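Local structure of geranyltranstransferase (Stenotrophomonas maltophilia, 7LBJ) at residues Y61-L66 and A193-G198; A164-A169 and T180-L185; M44-L49 and V111-A116; L219-Q224 and H268-R273. The protein probably condenses isopentenyl diphosphate with allylic diphosphates, with magnesium as cofactor, to build farnesyl diphosphate or a longer prenyl chain. One frame throughout, in Å; residues are numbered along the deposited sequence. Where two conformers were deposited one is given.

Contact 1. Residues Y61-L66 and A193-G198; sequences YASGHL and AAVRMG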
loop_
_atom_site.group_PDB
_atom_site.type_symbol
_atom_site.label_atom_id
_atom_site.label_comp_id
_atom_site.label_asym_id
_atom_site.label_seq_id
_atom_site.Cartn_x
_atom_site.Cartn_y
_atom_site.Cartn_z
ATOM N N TYR A 61 -16.361 -7.494 -11.852
ATOM C CA TYR A 61 -17.489 -8.412 -11.932
ATOM C C TYR A 61 -17.849 -8.718 -13.384
ATOM O O TYR A 61 -18.150 -9.868 -13.726
ATOM C CB TYR A 61 -18.689 -7.823 -11.209
ATOM C CG TYR A 61 -18.591 -7.775 -9.694
ATOM C CD1 TYR A 61 -18.425 -8.944 -8.941
ATOM C CD2 TYR A 61 -18.737 -6.565 -9.014
ATOM C CE1 TYR A 61 -18.383 -8.897 -7.526
ATOM C CE2 TYR A 61 -18.708 -6.508 -7.595
ATOM C CZ TYR A 61 -18.524 -7.668 -6.872
ATOM O OH TYR A 61 -18.502 -7.599 -5.492
ATOM N N ALA A 62 -17.847 -7.695 -14.243
ATOM C CA ALA A 62 -18.280 -7.877 -15.629
ATOM C C ALA A 62 -17.288 -8.740 -16.388
ATOM O O ALA A 62 -17.672 -9.537 -17.252
ATOM C CB ALA A 62 -18.436 -6.522 -16.330
ATOM N N SER A 63 -16.004 -8.585 -16.080
ATOM C CA SER A 63 -14.986 -9.433 -16.690
ATOM C C SER A 63 -15.134 -10.872 -16.215
ATOM O O SER A 63 -15.093 -11.812 -17.018
ATOM C CB SER A 63 -13.594 -8.885 -16.363
ATOM O OG SER A 63 -12.567 -9.618 -17.008
ATOM N N GLY A 64 -15.304 -11.065 -14.904
ATOM C CA GLY A 64 -15.544 -12.411 -14.414
ATOM C C GLY A 64 -16.811 -12.995 -15.000
ATOM O O GLY A 64 -16.900 -14.208 -15.227
ATOM N N HIS A 65 -17.796 -12.133 -15.277
ATOM C CA HIS A 65 -19.088 -12.586 -15.786
ATOM C C HIS A 65 -18.950 -13.238 -17.156
ATOM O O HIS A 65 -19.746 -14.128 -17.507
ATOM C CB HIS A 65 -20.050 -11.389 -15.832
ATOM C CG HIS A 65 -21.451 -11.738 -16.222
ATOM N ND1 HIS A 65 -22.300 -12.437 -15.394
ATOM C CD2 HIS A 65 -22.156 -11.468 -17.348
ATOM C CE1 HIS A 65 -23.471 -12.588 -15.995
ATOM N NE2 HIS A 65 -23.409 -12.007 -17.182
ATOM N N LEU A 66 -17.960 -12.805 -17.948
ATOM C CA LEU A 66 -17.699 -13.414 -19.250
ATOM C C LEU A 66 -17.508 -14.916 -19.150
ATOM O O LEU A 66 -17.819 -15.651 -20.092
ATOM C CB LEU A 66 -16.430 -12.832 -19.862
ATOM C CG LEU A 66 -16.355 -11.507 -20.583
ATOM C CD1 LEU A 66 -14.877 -11.312 -20.971
ATOM C CD2 LEU A 66 -17.233 -11.567 -21.816
ATOM N N ALA A 193 -6.047 -3.293 -14.696
ATOM C CA ALA A 193 -5.928 -4.285 -13.623
ATOM C C ALA A 193 -7.285 -4.849 -13.242
ATOM O O ALA A 193 -7.412 -6.051 -12.976
ATOM C CB ALA A 193 -5.250 -3.680 -12.387
ATOM N N ALA A 194 -8.315 -4.000 -13.195
ATOM C CA ALA A 194 -9.627 -4.488 -12.795
ATOM C C ALA A 194 -10.116 -5.551 -13.767
ATOM O O ALA A 194 -10.548 -6.632 -13.351
ATOM C CB ALA A 194 -10.628 -3.337 -12.704
ATOM N N VAL A 195 -10.000 -5.282 -15.070
ATOM C CA VAL A 195 -10.427 -6.270 -16.063
ATOM C C VAL A 195 -9.564 -7.526 -15.975
ATOM O O VAL A 195 -10.071 -8.651 -16.054
ATOM C CB VAL A 195 -10.391 -5.645 -17.467
ATOM C CG1 VAL A 195 -10.550 -6.730 -18.571
ATOM C CG2 VAL A 195 -11.482 -4.545 -17.563
ATOM N N ARG A 196 -8.245 -7.360 -15.819
ATOM C CA ARG A 196 -7.376 -8.535 -15.761
ATOM C C ARG A 196 -7.706 -9.406 -14.557
ATOM O O ARG A 196 -7.708 -10.642 -14.658
ATOM C CB ARG A 196 -5.907 -8.104 -15.728
ATOM C CG ARG A 196 -4.959 -9.273 -15.541
ATOM C CD ARG A 196 -3.492 -8.815 -15.571
ATOM N NE ARG A 196 -2.610 -9.901 -15.166
ATOM C CZ ARG A 196 -2.188 -10.858 -15.976
ATOM N NH1 ARG A 196 -2.503 -10.865 -17.264
ATOM N NH2 ARG A 196 -1.412 -11.826 -15.487
ATOM N N MET A 197 -7.959 -8.786 -13.395
ATOM C CA MET A 197 -8.213 -9.573 -12.189
ATOM C C MET A 197 -9.516 -10.340 -12.287
ATOM O O MET A 197 -9.580 -11.511 -11.893
ATOM C CB MET A 197 -8.195 -8.674 -10.952
ATOM C CG MET A 197 -6.772 -8.095 -10.730
ATOM S SD MET A 197 -6.743 -6.647 -9.650
ATOM C CE MET A 197 -6.804 -7.546 -8.159
ATOM N N GLY A 198 -10.572 -9.698 -12.807
ATOM C CA GLY A 198 -11.815 -10.423 -13.013
ATOM C C GLY A 198 -11.629 -11.622 -13.918
ATOM O O GLY A 198 -12.174 -12.699 -13.659
#

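Contact 2. Residues A164-A169 and T180-L185; sequences ALDIDA and TRMHAL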
loop_
_atom_site.group_PDB
_atom_site.type_symbol
_atom_site.label_atom_id
_atom_site.label_comp_id
_atom_site.label_asym_id
_atom_site.label_seq_id
_atom_site.Cartn_x
_atom_site.Cartn_y
_atom_site.Cartn_z
ATOM N N ALA A 164 2.393 11.351 -10.274
ATOM C CA ALA A 164 3.621 12.138 -10.245
ATOM C C ALA A 164 3.847 12.877 -11.559
ATOM O O ALA A 164 4.279 14.034 -11.559
ATOM C CB ALA A 164 4.816 11.232 -9.935
ATOM N N LEU A 165 3.617 12.210 -12.690
ATOM C CA LEU A 165 3.737 12.890 -13.980
ATOM C C LEU A 165 2.824 14.105 -14.044
ATOM O O LEU A 165 3.201 15.154 -14.575
ATOM C CB LEU A 165 3.402 11.925 -15.114
ATOM C CG LEU A 165 4.448 10.841 -15.385
ATOM C CD1 LEU A 165 3.928 9.806 -16.385
ATOM C CD2 LEU A 165 5.749 11.459 -15.900
ATOM N N ASP A 166 1.618 13.974 -13.497
ATOM C CA ASP A 166 0.665 15.076 -13.471
ATOM C C ASP A 166 1.174 16.229 -12.602
ATOM O O ASP A 166 1.112 17.399 -12.997
ATOM C CB ASP A 166 -0.679 14.550 -12.956
ATOM C CG ASP A 166 -1.838 15.438 -13.352
ATOM O OD1 ASP A 166 -1.592 16.507 -13.942
ATOM O OD2 ASP A 166 -2.988 15.048 -13.084
ATOM N N ILE A 167 1.670 15.916 -11.407
ATOM C CA ILE A 167 2.200 16.953 -10.531
ATOM C C ILE A 167 3.397 17.640 -11.170
ATOM O O ILE A 167 3.515 18.868 -11.123
ATOM C CB ILE A 167 2.553 16.357 -9.164
ATOM C CG1 ILE A 167 1.269 16.070 -8.398
ATOM C CG2 ILE A 167 3.485 17.286 -8.385
ATOM C CD1 ILE A 167 1.552 15.539 -7.078
ATOM N N ASP A 168 4.289 16.871 -11.802
ATOM C CA ASP A 168 5.444 17.491 -12.455
ATOM C C ASP A 168 5.020 18.466 -13.553
ATOM O O ASP A 168 5.732 19.437 -13.834
ATOM C CB ASP A 168 6.360 16.423 -13.052
ATOM C CG ASP A 168 7.167 15.659 -11.996
ATOM O OD1 ASP A 168 7.247 16.103 -10.831
ATOM O OD2 ASP A 168 7.722 14.595 -12.351
ATOM N N ALA A 169 3.870 18.228 -14.177
ATOM C CA ALA A 169 3.416 19.015 -15.315
ATOM C C ALA A 169 2.570 20.217 -14.913
ATOM O O ALA A 169 2.110 20.944 -15.792
ATOM C CB ALA A 169 2.627 18.128 -16.278
ATOM N N THR A 180 -1.176 11.498 -23.114
ATOM C CA THR A 180 -1.690 10.137 -23.257
ATOM C C THR A 180 -0.939 9.174 -22.346
ATOM O O THR A 180 -1.548 8.324 -21.675
ATOM C CB THR A 180 -1.576 9.716 -24.727
ATOM O OG1 THR A 180 -2.331 10.630 -25.543
ATOM C CG2 THR A 180 -2.103 8.316 -24.922
ATOM N N ARG A 181 0.386 9.300 -22.307
ATOM C CA ARG A 181 1.201 8.464 -21.428
ATOM C C ARG A 181 0.843 8.689 -19.962
ATOM O O ARG A 181 0.733 7.728 -19.182
ATOM C CB ARG A 181 2.679 8.763 -21.691
ATOM C CG ARG A 181 3.634 7.944 -20.845
ATOM C CD ARG A 181 3.449 6.454 -21.119
ATOM N NE ARG A 181 4.127 5.642 -20.116
ATOM C CZ ARG A 181 5.420 5.358 -20.135
ATOM N NH1 ARG A 181 6.208 5.789 -21.113
ATOM N NH2 ARG A 181 5.939 4.626 -19.146
ATOM N N MET A 182 0.682 9.950 -19.560
ATOM C CA MET A 182 0.304 10.248 -18.180
ATOM C C MET A 182 -1.016 9.575 -17.817
ATOM O O MET A 182 -1.127 8.906 -16.781
ATOM C CB MET A 182 0.214 11.763 -17.965
ATOM C CG MET A 182 -0.276 12.161 -16.558
ATOM S SD MET A 182 -0.910 13.856 -16.402
ATOM C CE MET A 182 -2.557 13.670 -17.087
ATOM N N HIS A 183 -2.038 9.727 -18.665
ATOM C CA HIS A 183 -3.318 9.089 -18.360
ATOM C C HIS A 183 -3.199 7.568 -18.341
ATOM O O HIS A 183 -3.848 6.905 -17.532
ATOM C CB HIS A 183 -4.395 9.536 -19.362
ATOM C CG HIS A 183 -4.850 10.950 -19.156
ATOM N ND1 HIS A 183 -5.397 11.390 -17.968
ATOM C CD2 HIS A 183 -4.850 12.020 -19.987
ATOM C CE1 HIS A 183 -5.697 12.672 -18.070
ATOM N NE2 HIS A 183 -5.383 13.077 -19.288
ATOM N N ALA A 184 -2.381 6.992 -19.230
ATOM C CA ALA A 184 -2.222 5.540 -19.233
ATOM C C ALA A 184 -1.750 5.026 -17.879
ATOM O O ALA A 184 -2.127 3.922 -17.467
ATOM C CB ALA A 184 -1.238 5.107 -20.321
ATOM N N LEU A 185 -0.882 5.787 -17.195
ATOM C CA LEU A 185 -0.413 5.383 -15.866
ATOM C C LEU A 185 -1.393 5.811 -14.781
ATOM O O LEU A 185 -1.727 5.022 -13.887
ATOM C CB LEU A 185 0.963 5.982 -15.564
ATOM C CG LEU A 185 2.191 5.229 -16.076
ATOM C CD1 LEU A 185 2.311 5.442 -17.556
ATOM C CD2 LEU A 185 3.463 5.704 -15.359
#

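Contact 3. Residues M44-L49 and V111-A116; sequences MRYSVL and VAFDEA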
loop_
_atom_site.group_PDB
_atom_site.type_symbol
_atom_site.label_atom_id
_atom_site.label_comp_id
_atom_site.label_asym_id
_atom_site.label_seq_id
_atom_site.Cartn_x
_atom_site.Cartn_y
_atom_site.Cartn_z
ATOM N N MET A 44 -11.663 6.429 6.934
ATOM C CA MET A 44 -11.569 5.388 5.920
ATOM C C MET A 44 -12.938 5.108 5.300
ATOM O O MET A 44 -13.073 5.023 4.072
ATOM C CB MET A 44 -10.980 4.123 6.544
ATOM C CG MET A 44 -9.486 4.254 6.893
ATOM S SD MET A 44 -8.943 2.866 7.931
ATOM C CE MET A 44 -8.991 1.507 6.755
ATOM N N ARG A 45 -13.967 4.970 6.138
ATOM C CA ARG A 45 -15.305 4.685 5.623
ATOM C C ARG A 45 -15.861 5.866 4.851
ATOM O O ARG A 45 -16.467 5.685 3.790
ATOM C CB ARG A 45 -16.249 4.327 6.768
ATOM C CG ARG A 45 -15.964 2.978 7.367
ATOM C CD ARG A 45 -16.723 2.747 8.674
ATOM N NE ARG A 45 -16.751 1.312 8.883
ATOM C CZ ARG A 45 -17.696 0.510 8.410
ATOM N NH1 ARG A 45 -18.839 0.985 7.945
ATOM N NH2 ARG A 45 -17.491 -0.804 8.417
ATOM N N TYR A 46 -15.680 7.079 5.384
ATOM C CA TYR A 46 -16.135 8.282 4.695
ATOM C C TYR A 46 -15.564 8.362 3.290
ATOM O O TYR A 46 -16.219 8.887 2.372
ATOM C CB TYR A 46 -15.725 9.511 5.502
ATOM C CG TYR A 46 -16.182 10.841 4.957
ATOM C CD1 TYR A 46 -17.467 11.310 5.207
ATOM C CD2 TYR A 46 -15.326 11.646 4.218
ATOM C CE1 TYR A 46 -17.892 12.545 4.726
ATOM C CE2 TYR A 46 -15.753 12.892 3.720
ATOM C CZ TYR A 46 -17.033 13.334 3.982
ATOM O OH TYR A 46 -17.455 14.572 3.497
ATOM N N SER A 47 -14.343 7.857 3.109
ATOM C CA SER A 47 -13.638 7.941 1.841
ATOM C C SER A 47 -14.037 6.867 0.841
ATOM O O SER A 47 -13.604 6.946 -0.312
ATOM C CB SER A 47 -12.114 7.839 2.082
ATOM O OG SER A 47 -11.678 8.841 2.986
ATOM N N VAL A 48 -14.801 5.841 1.228
ATOM C CA VAL A 48 -15.107 4.839 0.213
ATOM C C VAL A 48 -16.571 4.398 0.211
ATOM O O VAL A 48 -17.077 3.971 -0.833
ATOM C CB VAL A 48 -14.145 3.636 0.329
ATOM C CG1 VAL A 48 -14.487 2.792 1.477
ATOM C CG2 VAL A 48 -14.166 2.816 -0.956
ATOM N N LEU A 49 -17.283 4.541 1.331
ATOM C CA LEU A 49 -18.684 4.146 1.344
ATOM C C LEU A 49 -19.558 5.284 0.818
ATOM O O LEU A 49 -19.129 6.437 0.702
ATOM C CB LEU A 49 -19.148 3.731 2.754
ATOM C CG LEU A 49 -18.362 2.562 3.399
ATOM C CD1 LEU A 49 -18.876 2.179 4.771
ATOM C CD2 LEU A 49 -18.347 1.351 2.475
ATOM N N VAL A 111 -10.971 17.858 4.677
ATOM C CA VAL A 111 -11.839 18.914 5.198
ATOM C C VAL A 111 -12.783 18.359 6.261
ATOM O O VAL A 111 -12.968 18.966 7.320
ATOM C CB VAL A 111 -12.615 19.592 4.050
ATOM C CG1 VAL A 111 -13.545 20.692 4.592
ATOM C CG2 VAL A 111 -11.666 20.182 3.039
ATOM N N ALA A 112 -13.387 17.194 6.007
ATOM C CA ALA A 112 -14.274 16.591 6.998
ATOM C C ALA A 112 -13.534 16.224 8.275
ATOM O O ALA A 112 -14.112 16.278 9.368
ATOM C CB ALA A 112 -14.952 15.351 6.410
ATOM N N PHE A 113 -12.264 15.822 8.158
ATOM C CA PHE A 113 -11.479 15.407 9.307
ATOM C C PHE A 113 -10.326 16.385 9.439
ATOM O O PHE A 113 -10.528 17.521 9.887
ATOM C CB PHE A 113 -11.065 13.933 9.156
ATOM C CG PHE A 113 -12.246 12.990 9.160
ATOM C CD1 PHE A 113 -12.953 12.738 7.989
ATOM C CD2 PHE A 113 -12.684 12.407 10.340
ATOM C CE1 PHE A 113 -14.063 11.895 7.993
ATOM C CE2 PHE A 113 -13.795 11.560 10.346
ATOM C CZ PHE A 113 -14.477 11.310 9.177
ATOM N N ASP A 114 -9.106 15.992 9.070
ATOM C CA ASP A 114 -7.953 16.885 9.014
ATOM C C ASP A 114 -6.937 16.219 8.101
ATOM O O ASP A 114 -7.136 15.088 7.651
ATOM C CB ASP A 114 -7.374 17.171 10.405
ATOM C CG ASP A 114 -7.115 15.906 11.195
ATOM O OD1 ASP A 114 -6.290 15.090 10.758
ATOM O OD2 ASP A 114 -7.743 15.721 12.252
ATOM N N GLU A 115 -5.853 16.934 7.798
ATOM C CA GLU A 115 -4.912 16.381 6.823
ATOM C C GLU A 115 -4.235 15.118 7.342
ATOM O O GLU A 115 -4.025 14.166 6.579
ATOM C CB GLU A 115 -3.871 17.429 6.430
ATOM C CG GLU A 115 -4.460 18.528 5.562
ATOM C CD GLU A 115 -3.496 19.678 5.374
ATOM O OE1 GLU A 115 -2.331 19.416 5.026
ATOM O OE2 GLU A 115 -3.908 20.834 5.587
ATOM N N ALA A 116 -3.861 15.085 8.627
ATOM C CA ALA A 116 -3.158 13.903 9.134
ATOM C C ALA A 116 -4.044 12.669 9.044
ATOM O O ALA A 116 -3.597 11.590 8.630
ATOM C CB ALA A 116 -2.708 14.125 10.584
#

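Contact 4. Residues L219-Q224 and H268-R273; sequences LGLAFQ and HELAAR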
loop_
_atom_site.group_PDB
_atom_site.type_symbol
_atom_site.label_atom_id
_atom_site.label_comp_id
_atom_site.label_asym_id
_atom_site.label_seq_id
_atom_site.Cartn_x
_atom_site.Cartn_y
_atom_site.Cartn_z
ATOM N N LEU A 219 -10.763 1.483 -23.011
ATOM C CA LEU A 219 -11.780 2.026 -22.112
ATOM C C LEU A 219 -11.205 3.083 -21.171
ATOM O O LEU A 219 -11.849 4.115 -20.915
ATOM C CB LEU A 219 -12.439 0.897 -21.304
ATOM C CG LEU A 219 -13.674 1.278 -20.487
ATOM C CD1 LEU A 219 -14.637 0.111 -20.465
ATOM C CD2 LEU A 219 -13.287 1.637 -19.071
ATOM N N GLY A 220 -10.016 2.830 -20.615
ATOM C CA GLY A 220 -9.443 3.779 -19.686
ATOM C C GLY A 220 -9.169 5.122 -20.338
ATOM O O GLY A 220 -9.392 6.174 -19.731
ATOM N N LEU A 221 -8.685 5.104 -21.579
ATOM C CA LEU A 221 -8.499 6.365 -22.302
ATOM C C LEU A 221 -9.845 6.995 -22.657
ATOM O O LEU A 221 -10.036 8.203 -22.466
ATOM C CB LEU A 221 -7.660 6.144 -23.562
ATOM C CG LEU A 221 -7.364 7.397 -24.399
ATOM C CD1 LEU A 221 -6.681 8.453 -23.546
ATOM C CD2 LEU A 221 -6.484 7.091 -25.661
ATOM N N ALA A 222 -10.802 6.190 -23.137
ATOM C CA ALA A 222 -12.106 6.733 -23.496
ATOM C C ALA A 222 -12.725 7.498 -22.338
ATOM O O ALA A 222 -13.280 8.590 -22.524
ATOM C CB ALA A 222 -13.042 5.607 -23.956
ATOM N N PHE A 223 -12.655 6.935 -21.133
ATOM C CA PHE A 223 -13.232 7.598 -19.971
ATOM C C PHE A 223 -12.647 8.997 -19.803
ATOM O O PHE A 223 -13.366 9.960 -19.516
ATOM C CB PHE A 223 -12.969 6.729 -18.738
ATOM C CG PHE A 223 -13.746 7.120 -17.530
ATOM C CD1 PHE A 223 -15.027 6.624 -17.328
ATOM C CD2 PHE A 223 -13.191 7.956 -16.564
ATOM C CE1 PHE A 223 -15.754 6.963 -16.185
ATOM C CE2 PHE A 223 -13.919 8.313 -15.421
ATOM C CZ PHE A 223 -15.203 7.812 -15.234
ATOM N N GLN A 224 -11.339 9.132 -20.008
ATOM C CA GLN A 224 -10.690 10.418 -19.789
ATOM C C GLN A 224 -10.978 11.414 -20.913
ATOM O O GLN A 224 -11.156 12.606 -20.649
ATOM C CB GLN A 224 -9.183 10.214 -19.629
ATOM C CG GLN A 224 -8.448 11.498 -19.327
ATOM C CD GLN A 224 -8.873 12.103 -18.001
ATOM O OE1 GLN A 224 -9.091 11.379 -17.032
ATOM N NE2 GLN A 224 -9.017 13.435 -17.959
ATOM N N HIS A 268 -15.129 8.827 -30.412
ATOM C CA HIS A 268 -15.956 7.989 -31.275
ATOM C C HIS A 268 -15.191 6.766 -31.759
ATOM O O HIS A 268 -15.748 5.661 -31.818
ATOM C CB HIS A 268 -16.452 8.801 -32.463
ATOM C CG HIS A 268 -17.451 8.075 -33.304
ATOM N ND1 HIS A 268 -17.117 7.455 -34.491
ATOM C CD2 HIS A 268 -18.777 7.860 -33.125
ATOM C CE1 HIS A 268 -18.198 6.898 -35.012
ATOM N NE2 HIS A 268 -19.218 7.129 -34.203
ATOM N N GLU A 269 -13.910 6.945 -32.110
ATOM C CA GLU A 269 -13.094 5.808 -32.535
ATOM C C GLU A 269 -12.881 4.828 -31.397
ATOM O O GLU A 269 -12.922 3.608 -31.609
ATOM C CB GLU A 269 -11.741 6.278 -33.083
ATOM C CG GLU A 269 -10.852 5.128 -33.622
ATOM C CD GLU A 269 -9.994 4.401 -32.563
ATOM O OE1 GLU A 269 -9.480 5.051 -31.617
ATOM O OE2 GLU A 269 -9.821 3.161 -32.707
ATOM N N LEU A 270 -12.606 5.337 -30.188
ATOM C CA LEU A 270 -12.423 4.445 -29.044
ATOM C C LEU A 270 -13.694 3.659 -28.745
ATOM O O LEU A 270 -13.633 2.467 -28.413
ATOM C CB LEU A 270 -11.976 5.248 -27.812
ATOM C CG LEU A 270 -10.525 5.779 -27.832
ATOM C CD1 LEU A 270 -10.335 6.926 -26.830
ATOM C CD2 LEU A 270 -9.476 4.689 -27.557
ATOM N N ALA A 271 -14.862 4.303 -28.868
ATOM C CA ALA A 271 -16.126 3.597 -28.700
ATOM C C ALA A 271 -16.262 2.453 -29.700
ATOM O O ALA A 271 -16.599 1.320 -29.329
ATOM C CB ALA A 271 -17.298 4.581 -28.849
ATOM N N ALA A 272 -16.038 2.741 -30.985
ATOM C CA ALA A 272 -16.128 1.692 -31.986
ATOM C C ALA A 272 -15.089 0.606 -31.735
ATOM O O ALA A 272 -15.378 -0.588 -31.876
ATOM C CB ALA A 272 -15.958 2.284 -33.383
ATOM N N ARG A 273 -13.875 1.002 -31.346
ATOM C CA ARG A 273 -12.820 0.026 -31.112
ATOM C C ARG A 273 -13.213 -0.943 -30.001
ATOM O O ARG A 273 -13.066 -2.160 -30.142
ATOM C CB ARG A 273 -11.514 0.738 -30.752
ATOM C CG ARG A 273 -10.305 -0.182 -30.847
ATOM C CD ARG A 273 -9.170 0.360 -29.998
ATOM N NE ARG A 273 -8.736 1.677 -30.463
ATOM C CZ ARG A 273 -7.728 2.354 -29.928
ATOM N NH1 ARG A 273 -7.002 1.848 -28.931
ATOM N NH2 ARG A 273 -7.444 3.567 -30.396
#

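Contact 1. Residues Y61-L66 and A193-G198
Gly64 and Gly198 bring two helices close together. The CA atoms of Gly64 and Gly198 lie 4.5 Å apart. The helical parts of 61-66 and 193-198 run in roughly the same direction, at 37° to each other, and their axes come within 7.4 Å. Backbone meets backbone here. The CA of Gly64 points a hydrogen at the O of Gly198, 3.5 Å away, in a bent and weak contact.

Ser63 supplies the polar link. Its OG lies anti to the backbone N (chi1 -176°), which carries the hydroxyl across to the other helix. In one of the two conformers of Ser63, OG donates a hydrogen bond to the backbone O of Val195 at 2.8 Å. The hydroxyl arrives in the carbonyl plane on a lone pair, with a C=O...OG angle of 134°. The CB of Ser63 rests against the backbone of Gly198, 4.1 Å from its CA. CG1 of Val195 lies beside the same hydroxyl, 3.9 Å from Ser63 OG. The other neighbours of Val195 include Leu212 and Ala216 of helix 206-233. On the far side of helix 55-65, Tyr61 stacks on Trp18, and its OH bonds to Asp75.

All four touching residues are buried. Small residues and a CA-H...O contact make this a close, glycine-mediated helix crossing. The pair joins helix 55-65 to helix 176-201 in the all-helical bundle characteristic of isoprenoid synthases.

Contact 2. Residues A164-A169 and T180-L185
Leu165 and Asp166 end a GQxxD sequence, and they pack on helix 176-201 just before its Lys-Thr pair. In relatives both motifs line the active site of the prenyl synthase fold. The two helical segments run closer to antiparallel than to parallel, at 140°, with their axes 9.6 Å apart.

Met182 does most of the touching. With CG anti to the backbone N (chi1 176°), the chain extends toward helix 159-168, then bends at chi3. In one of the two conformers of Met182, CG meets CB of Leu165 at 4.0 Å. Met182 SD then passes obliquely across the base of Asp166, 3.5 Å from its CB and 3.6 Å from its CG. The bend turns Met182 CE back over one face of the His183 ring, 3.4 Å above the plane and toward the rim. Beyond Met182, Leu165 CD1 and Leu185 CD2 meet loosely at 4.3 Å.

Leu165 also packs on Pro37 of the second subunit, so the contact lies near the dimer interface. No hydrogen bond joins the two segments. They meet through apolar and sulfur contacts alone, and the charge of Asp166 is met just past 180-185, where its OD2 forms a salt bridge with NZ of Lys186.

Contact 3. Residues M44-L49 and V111-A116
Beside Tyr46, which meets Ala112 and Phe113, the backbone O of Arg45 accepts two hydrogen bonds. Leu49 N lies 2.8 Å from Arg45 O, and Val48 N lies 3.1 Å from it. They hold the turn that follows helix 38-46.

The contact itself is aromatic and apolar. Tyr46 has CG anti to its backbone N (chi1 -177°), which swings the ring toward 111-116. Phe113 presents an edge to the face of this ring in an offset edge-to-face pair, with planes at 72° and centroids 5.7 Å apart. Phe113 CE1 leads, 3.8 Å from both CB and CG of Tyr46. Further out along the tyrosine, the methyl of Ala112 makes an off-centre CH-pi contact. Ala112 CB is 4.1 Å from the Tyr46 ring centroid and 3.7 Å from Tyr46 CE2.

Phe113 is where the chain leaves helix 109-112. Asp114 then caps helix 115-134, bonding to Thr117 N, and also pairs with Arg39. The phenol OH of Tyr46 bonds to the backbone O of Pro107, at the end of strand 106-107.

The ring therefore does two jobs. Its hydroxyl is tied to a backbone carbonyl, while its pi face receives C-H groups of Phe113 and Ala112, weakly electrostatic contacts that add to van der Waals packing.

Contact 4. Residues L219-Q224 and H268-R273
Leu270 lays its CD1 over the backbone of Ala222, 3.8 Å from both CA and N. The same methyl meets Leu221, with Leu270 CD1 3.9 Å from Leu221 CG. The two leucine side chains cross at about a right angle. CG of Leu270 lies anti to its carbonyl carbon (chi1 -72°), and the branch leans into the helix opposite. Nearer the backbone of Leu270, the CB atoms of Ala222 and Leu270 meet at 4.0 Å. No hydrogen bond crosses between the segments.

CD2 of Leu270 lies by Arg273 of its own helix. It sits 3.6 Å above one face of the Arg273 guanidinium group, near the rim. That group is held by Glu269 side-on, with two nitrogens on two oxygens. Arg273 NE donates to Glu269 OE2 at 2.9 Å, nearly straight at 167° and in the guanidinium plane. Arg273 NH2 donates to Glu269 OE1 at 2.8 Å, bent to 146° and tilted from that plane. Both oxygens use syn lone pairs. The two bonds limit rotation of the guanidinium group, though crystal contacts may also influence it.

Helix 206-233 packs here on helix 260-277. Val296 of helix 286-297 touches both Ala222 and Ala271, and Leu219 turns away to reach Ile191 of helix 176-201.

From the N terminus, 44-49 and then 61-66 wait for partners later in the chain. Contact 3 closes first, at 111-116, and ties helix 38-46 to the turn between helices 109-112 and 115-134. Contact 1 opens inside that loop and closes beyond it, at 193-198, so the two cross. Contact 2 closes a short loop between helix 159-168 and helix 176-201, within the span of contact 1, and both use helix 176-201. Contact 4 follows in series and joins helix 206-233 to helix 260-277. It touches contact 2, where His183 and Gln224 pack against each other. Contacts 2 and 3 both reach the second subunit.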